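Local atomic coordinates of Tol-Pal system protein TolB (Acinetobacter baumannii, PDB entry 7MX5), a protein that probably works in the periplasm as part of the Tol-Pal system, which helps the outer membrane invaginate during cell division and keeps it intact. Residues N23-N26 against G27-I31; A120-Q123 against A124-I128. All blocks are in the same frame, centred on the assembly; numbering follows the deposited sequence.

Contact 1: residues N23-N26 against G27-I31; sequences NNDN and GLYPI
The carboxylate of Asp-25 reaches across the turn into the three successive amides of Gly-27, Leu-28 and Tyr-29. Its CG lies opposite the backbone N, a setting that carries both oxygens forward to the start of the helix that runs on to residue 37. OD2 takes a bond from Gly-27 N at 2.8 Å, and this N-H arrives from above the carboxylate plane, 70° out of it. The other bonds are weak: Leu-28 N is shared between OD1 and OD2, and Tyr-29 N points at OD1 from 3.4 Å, nearly straight. The carboxylate thus gathers the N-H groups of the turn that leads into the helix, and they would probably stabilise its negative charge. This turn leads from strand 16-19 into helix 29-37 in the amino-terminal domain of TolB. Gly-27 makes the bend with positive phi. Tyr-29 sets CG between its own N and carbonyl carbon (chi1 88°), which swings the ring back beside Asp-25; CD2 comes to 3.2 Å from Asp-25 OD2, while Asp-25 CB sits at the ring edge, in plane. Ring and carboxylate planes are 60° apart. Pro-30 CD lies over one face of the same ring, offset toward its rim, and 3.7 Å from Asp-25 OD2. Leu-28 leaves only CB near Asp-25 OD1; its branch turns away to Ile-110 and Ala-113 on helix 110-126 and to Ile-76 on strand 70-78.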
# COMPACT_ATOMS: atom_id res chain seq x y z
N ASN A 23 -23.78 -20.67 -6.85
CA ASN A 23 -24.90 -20.85 -7.76
C ASN A 23 -25.48 -19.50 -8.15
O ASN A 23 -25.64 -18.61 -7.31
CB ASN A 23 -25.97 -21.74 -7.13
CG ASN A 23 -26.32 -21.31 -5.72
OD1 ASN A 23 -26.97 -20.29 -5.52
ND2 ASN A 23 -25.89 -22.10 -4.74
N ASN A 24 -25.78 -19.35 -9.44
CA ASN A 24 -26.24 -18.07 -10.00
C ASN A 24 -25.22 -16.97 -9.72
O ASN A 24 -25.57 -15.88 -9.25
CB ASN A 24 -27.63 -17.70 -9.47
CG ASN A 24 -28.30 -16.63 -10.31
OD1 ASN A 24 -28.03 -16.50 -11.50
ND2 ASN A 24 -29.19 -15.87 -9.69
N ASP A 25 -23.96 -17.26 -10.00
CA ASP A 25 -22.88 -16.33 -9.69
C ASP A 25 -22.93 -15.11 -10.60
O ASP A 25 -23.34 -15.19 -11.77
CB ASP A 25 -21.52 -17.02 -9.82
CG ASP A 25 -20.38 -16.14 -9.37
OD1 ASP A 25 -20.33 -15.78 -8.17
OD2 ASP A 25 -19.52 -15.81 -10.21
N ASN A 26 -22.51 -13.97 -10.05
CA ASN A 26 -22.49 -12.70 -10.76
C ASN A 26 -21.12 -12.38 -11.35
O ASN A 26 -20.94 -11.29 -11.91
CB ASN A 26 -22.90 -11.57 -9.81
CG ASN A 26 -23.75 -10.52 -10.48
OD1 ASN A 26 -24.21 -10.70 -11.61
ND2 ASN A 26 -23.96 -9.40 -9.80
N GLY A 27 -20.16 -13.30 -11.26
CA GLY A 27 -18.77 -12.97 -11.48
C GLY A 27 -18.03 -12.63 -10.21
O GLY A 27 -16.96 -12.02 -10.27
N LEU A 28 -18.58 -13.01 -9.05
CA LEU A 28 -18.03 -12.63 -7.76
C LEU A 28 -16.92 -13.58 -7.31
O LEU A 28 -15.83 -13.14 -6.94
CB LEU A 28 -19.15 -12.59 -6.72
CG LEU A 28 -18.96 -11.90 -5.37
CD1 LEU A 28 -18.28 -12.81 -4.35
CD2 LEU A 28 -18.17 -10.62 -5.54
N TYR A 29 -17.19 -14.88 -7.34
CA TYR A 29 -16.25 -15.84 -6.78
C TYR A 29 -14.90 -15.91 -7.50
O TYR A 29 -13.90 -16.19 -6.82
CB TYR A 29 -16.92 -17.23 -6.69
CG TYR A 29 -16.81 -18.11 -7.92
CD1 TYR A 29 -15.69 -18.90 -8.15
CD2 TYR A 29 -17.85 -18.17 -8.84
CE1 TYR A 29 -15.60 -19.71 -9.27
CE2 TYR A 29 -17.77 -18.97 -9.96
CZ TYR A 29 -16.65 -19.74 -10.17
OH TYR A 29 -16.57 -20.54 -11.28
N PRO A 30 -14.79 -15.69 -8.82
CA PRO A 30 -13.43 -15.63 -9.40
C PRO A 30 -12.59 -14.51 -8.82
O PRO A 30 -11.37 -14.67 -8.68
CB PRO A 30 -13.69 -15.43 -10.90
CG PRO A 30 -15.09 -15.82 -11.13
CD PRO A 30 -15.83 -15.61 -9.86
N ILE A 31 -13.21 -13.37 -8.48
CA ILE A 31 -12.47 -12.30 -7.83
C ILE A 31 -12.00 -12.74 -6.45
O ILE A 31 -10.87 -12.45 -6.04
CB ILE A 31 -13.35 -11.03 -7.75
CG1 ILE A 31 -13.61 -10.48 -9.15
CG2 ILE A 31 -12.69 -9.98 -6.87
CD1 ILE A 31 -14.65 -9.38 -9.19

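Contact 2: residues A120-Q123 against A124-I128; sequences AIYQ and ALTGI
Tyr-122 O takes three hydrogen bonds at once, from Leu-125 N, Thr-126 N and Thr-126 OG1, where helix 110-126 ends. Thr-126 N meets it at 3.0 Å with a C=O...N angle of 161°, whereas Leu-125 N and the hydroxyl lie out of the carbonyl plane, on opposite sides of it. The same hydroxyl accepts Ile-128 N at 3.0 Å, an ST turn that ties the outgoing chain back to the last turn of the helix. Gly-127 makes the exit with positive phi and still gives its N-H to Gln-123 O at 2.8 Å. Thr-126 can do both jobs because OG1 stands between its backbone N and carbonyl carbon (chi1 82°), leaving CG2 beside the backbone N and over the Tyr-122 ring: a CH-pi contact, 4.2 Å from the centroid and 8° off the normal. Farther round the helix, Ile-121 and Leu-125 run alongside each other, CG2 against CD1; both touch Leu-89 on strand 83-91, so this face rests on the sheet. Ile-128 brings its carbonyl to the edge of the tyrosine ring, near its plane, with O 3.2 Å from Tyr-122 CD2, and the same O lies 3.3 Å from Gln-123 CA in a CA-H...O contact.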
# COMPACT_ATOMS: atom_id res chain seq x y z
N ALA A 120 -12.82 -10.72 4.69
CA ALA A 120 -13.38 -11.45 5.83
C ALA A 120 -12.81 -12.85 5.93
O ALA A 120 -12.58 -13.35 7.04
CB ALA A 120 -14.91 -11.50 5.71
N ILE A 121 -12.56 -13.50 4.79
CA ILE A 121 -11.95 -14.83 4.81
C ILE A 121 -10.54 -14.76 5.37
O ILE A 121 -10.14 -15.59 6.20
CB ILE A 121 -11.96 -15.44 3.39
CG1 ILE A 121 -13.40 -15.68 2.92
CG2 ILE A 121 -11.16 -16.73 3.36
CD1 ILE A 121 -13.49 -16.20 1.50
N TYR A 122 -9.77 -13.75 4.94
CA TYR A 122 -8.40 -13.59 5.43
C TYR A 122 -8.38 -13.36 6.94
O TYR A 122 -7.56 -13.96 7.65
CB TYR A 122 -7.73 -12.43 4.69
CG TYR A 122 -6.27 -12.22 5.02
CD1 TYR A 122 -5.28 -12.86 4.30
CD2 TYR A 122 -5.89 -11.36 6.04
CE1 TYR A 122 -3.94 -12.67 4.59
CE2 TYR A 122 -4.55 -11.15 6.34
CZ TYR A 122 -3.59 -11.81 5.61
OH TYR A 122 -2.26 -11.61 5.90
N GLN A 123 -9.26 -12.50 7.44
CA GLN A 123 -9.29 -12.20 8.87
C GLN A 123 -9.73 -13.42 9.67
O GLN A 123 -9.24 -13.64 10.79
CB GLN A 123 -10.21 -11.01 9.14
CG GLN A 123 -10.13 -10.48 10.56
CD GLN A 123 -10.87 -9.17 10.71
OE1 GLN A 123 -12.10 -9.13 10.68
NE2 GLN A 123 -10.12 -8.08 10.89
N ALA A 124 -10.65 -14.22 9.13
CA ALA A 124 -11.13 -15.39 9.85
C ALA A 124 -10.07 -16.49 9.93
O ALA A 124 -10.17 -17.36 10.81
CB ALA A 124 -12.39 -15.94 9.18
N LEU A 125 -9.08 -16.48 9.04
CA LEU A 125 -8.06 -17.52 9.01
C LEU A 125 -6.76 -17.11 9.68
O LEU A 125 -6.03 -17.98 10.17
CB LEU A 125 -7.77 -17.93 7.57
CG LEU A 125 -8.92 -18.60 6.82
CD1 LEU A 125 -8.55 -18.84 5.37
CD2 LEU A 125 -9.30 -19.90 7.49
N THR A 126 -6.44 -15.81 9.71
CA THR A 126 -5.20 -15.33 10.29
C THR A 126 -5.39 -14.41 11.49
O THR A 126 -4.43 -14.19 12.23
CB THR A 126 -4.37 -14.58 9.24
OG1 THR A 126 -4.83 -13.23 9.12
CG2 THR A 126 -4.47 -15.27 7.89
N GLY A 127 -6.59 -13.86 11.69
CA GLY A 127 -6.78 -12.86 12.72
C GLY A 127 -6.25 -11.49 12.38
O GLY A 127 -6.17 -10.64 13.28
N ILE A 128 -5.89 -11.25 11.13
CA ILE A 128 -5.33 -9.98 10.68
C ILE A 128 -6.31 -9.38 9.68
O ILE A 128 -6.80 -10.10 8.81
CB ILE A 128 -3.94 -10.15 10.04
CG1 ILE A 128 -2.96 -10.76 11.05
CG2 ILE A 128 -3.42 -8.83 9.52
CD1 ILE A 128 -1.67 -11.25 10.43

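In the fold
Contact 1 comes first along the chain and contact 2 follows in series, their centres 21 Å apart and their nearest atoms about 8 Å apart without touching. Contact 1 opens helix 29-37; contact 2 closes helix 110-126. The two regions share the mixed sheet that includes strands 70-78, 83-91 and 96-105: side chains of both contacts touch strand 70-78. Helix 110-126 itself joins them, since Leu-28 and Ile-31 pack on its early part while residues 120-126 form its end. Beyond contact 2 the chain enters strand 135-141, in one of the four-stranded antiparallel sheets of the beta-propeller, and Ile-128 already touches Asn-356, so this helix end lies at the passage between the two domains.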